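Local coordinates for protein citryl-CoA lyase (Hydrogenobacter thermophilus, PDB 6HXP) that binds coenzyme A and probably cleaves citryl-CoA to acetyl-CoA and oxaloacetate, as a lyase of the citrate synthase family, at residues A90-F95 with P216-H221. Numbering follows the deposited sequence.
Sequences AGVLAF and PGLVAH
Leu218 reaches from helix 206-228 to Gly91 and Val92 on helix 84-93 and to Phe95 just after them; all three of its closest contacts are made by one methyl, CD1. The leucine is extended, with CG anti to its own carbonyl carbon (chi1 -64°) and chi2 at 173°, and this straight chain carries the branched end out to Val92 and Phe95, where a single methyl serves both. Gly91 suits its place because a beta carbon there would point at the leucine and collide with CD2; without one, Leu218 CD1 comes within 3.9 Å of Gly91 C, and the backbones approach to 6.7 Å between Gly91 CA and Leu218 CA. Val92 meets the leucine roughly at right angles: its beta branch keeps CG2 close to its own backbone, beside the N, and 3.8 Å from Leu218 CD1. Phe95 comes from the opposite direction, and Leu218 CD1 sits obliquely to its ring, 3.8 Å from Phe95 CZ. The flat ring also takes a carbonyl oxygen over one face, Gly91 O lying 3.9 Å above the centre of the Phe95 ring, which rests against the backbone of the preceding turn. All four touching residues are buried, and the side-chain contacts are apolar. Phe95 also meets the rings of His99, edge-to-face, and Phe210, while Lys207 NZ hydrogen-bonds to Phe95 O. In the mainly helical fold of the citrate synthase family, Val92 on Val215 and Phe95 on Ile211 extend the packing along helix 206-228, helix 69-79 packs against Ala90, Ala94 and Phe95, and Leu93 meets neighbouring subunits.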
loop_
_atom_site.group_PDB
_atom_site.type_symbol
_atom_site.label_atom_id
_atom_site.label_comp_id
_atom_site.label_asym_id
_atom_site.label_seq_id
_atom_site.Cartn_x
_atom_site.Cartn_y
_atom_site.Cartn_z
ATOM N N ALA A 90 -2.003 -3.847 -3.028
ATOM C CA ALA A 90 -0.617 -4.196 -3.338
ATOM C C ALA A 90 -0.413 -4.388 -4.821
ATOM O O ALA A 90 0.606 -3.986 -5.385
ATOM C CB ALA A 90 -0.234 -5.457 -2.581
ATOM N N GLY A 91 -1.416 -4.959 -5.488
ATOM C CA GLY A 91 -1.353 -5.061 -6.934
ATOM C C GLY A 91 -1.292 -3.727 -7.635
ATOM O O GLY A 91 -0.523 -3.521 -8.570
ATOM N N VAL A 92 -2.123 -2.805 -7.189
ATOM C CA VAL A 92 -2.163 -1.455 -7.744
ATOM C C VAL A 92 -0.832 -0.745 -7.571
ATOM O O VAL A 92 -0.380 -0.009 -8.455
ATOM C CB VAL A 92 -3.351 -0.660 -7.164
ATOM C CG1 VAL A 92 -3.360 0.796 -7.660
ATOM C CG2 VAL A 92 -4.677 -1.358 -7.523
ATOM N N LEU A 93 -0.156 -0.976 -6.458
ATOM C CA LEU A 93 1.161 -0.390 -6.261
ATOM C C LEU A 93 2.123 -0.789 -7.327
ATOM O O LEU A 93 3.021 -0.021 -7.630
ATOM C CB LEU A 93 1.753 -0.808 -4.915
ATOM C CG LEU A 93 1.048 -0.251 -3.682
ATOM C CD1 LEU A 93 1.725 -0.810 -2.405
ATOM C CD2 LEU A 93 1.042 1.271 -3.684
ATOM N N ALA A 94 1.987 -1.985 -7.897
ATOM C CA ALA A 94 2.951 -2.449 -8.893
ATOM C C ALA A 94 2.830 -1.759 -10.226
ATOM O O ALA A 94 3.714 -1.940 -11.070
ATOM C CB ALA A 94 2.786 -3.959 -9.121
ATOM N N PHE A 95 1.771 -0.962 -10.457
ATOM C CA PHE A 95 1.587 -0.275 -11.744
ATOM C C PHE A 95 2.484 0.960 -11.856
ATOM O O PHE A 95 1.980 2.117 -11.895
ATOM C CB PHE A 95 0.124 0.095 -11.958
ATOM C CG PHE A 95 -0.881 -1.027 -11.897
ATOM C CD1 PHE A 95 -0.598 -2.258 -12.449
ATOM C CD2 PHE A 95 -2.152 -0.804 -11.389
ATOM C CE1 PHE A 95 -1.571 -3.279 -12.437
ATOM C CE2 PHE A 95 -3.117 -1.792 -11.404
ATOM C CZ PHE A 95 -2.823 -3.010 -11.918
ATOM N N PRO A 216 -10.687 -5.149 -11.440
ATOM C CA PRO A 216 -11.508 -6.357 -11.367
ATOM C C PRO A 216 -10.672 -7.636 -11.467
ATOM O O PRO A 216 -10.960 -8.589 -10.767
ATOM C CB PRO A 216 -12.477 -6.215 -12.520
ATOM C CG PRO A 216 -12.596 -4.706 -12.724
ATOM C CD PRO A 216 -11.183 -4.217 -12.469
ATOM N N GLY A 217 -9.672 -7.654 -12.325
ATOM C CA GLY A 217 -8.778 -8.802 -12.416
ATOM C C GLY A 217 -8.024 -9.011 -11.107
ATOM O O GLY A 217 -7.900 -10.149 -10.627
ATOM N N LEU A 218 -7.523 -7.920 -10.499
ATOM C CA LEU A 218 -6.838 -8.072 -9.211
ATOM C C LEU A 218 -7.772 -8.645 -8.158
ATOM O O LEU A 218 -7.363 -9.468 -7.338
ATOM C CB LEU A 218 -6.235 -6.770 -8.740
ATOM C CG LEU A 218 -5.127 -6.189 -9.636
ATOM C CD1 LEU A 218 -4.727 -4.790 -9.156
ATOM C CD2 LEU A 218 -3.934 -7.118 -9.702
ATOM N N VAL A 219 -9.022 -8.149 -8.118
ATOM C CA VAL A 219 -9.981 -8.704 -7.167
ATOM C C VAL A 219 -10.138 -10.193 -7.388
ATOM O O VAL A 219 -10.143 -10.986 -6.428
ATOM C CB VAL A 219 -11.344 -7.976 -7.311
ATOM C CG1 VAL A 219 -12.428 -8.726 -6.538
ATOM C CG2 VAL A 219 -11.256 -6.524 -6.807
ATOM N N ALA A 220 -10.300 -10.597 -8.671
ATOM C CA ALA A 220 -10.431 -12.028 -8.948
ATOM C C ALA A 220 -9.226 -12.838 -8.458
ATOM O O ALA A 220 -9.390 -13.913 -7.870
ATOM C CB ALA A 220 -10.660 -12.258 -10.429
ATOM N N HIS A 221 -8.025 -12.330 -8.713
ATOM C CA HIS A 221 -6.789 -13.018 -8.308
ATOM C C HIS A 221 -6.662 -13.110 -6.777
ATOM O O HIS A 221 -6.298 -14.152 -6.257
ATOM C CB HIS A 221 -5.561 -12.307 -8.892
ATOM C CG HIS A 221 -5.314 -12.703 -10.303
ATOM N ND1 HIS A 221 -4.637 -13.872 -10.627
ATOM C CD2 HIS A 221 -5.732 -12.103 -11.458
ATOM C CE1 HIS A 221 -4.661 -13.938 -11.959
ATOM N NE2 HIS A 221 -5.331 -12.914 -12.505
#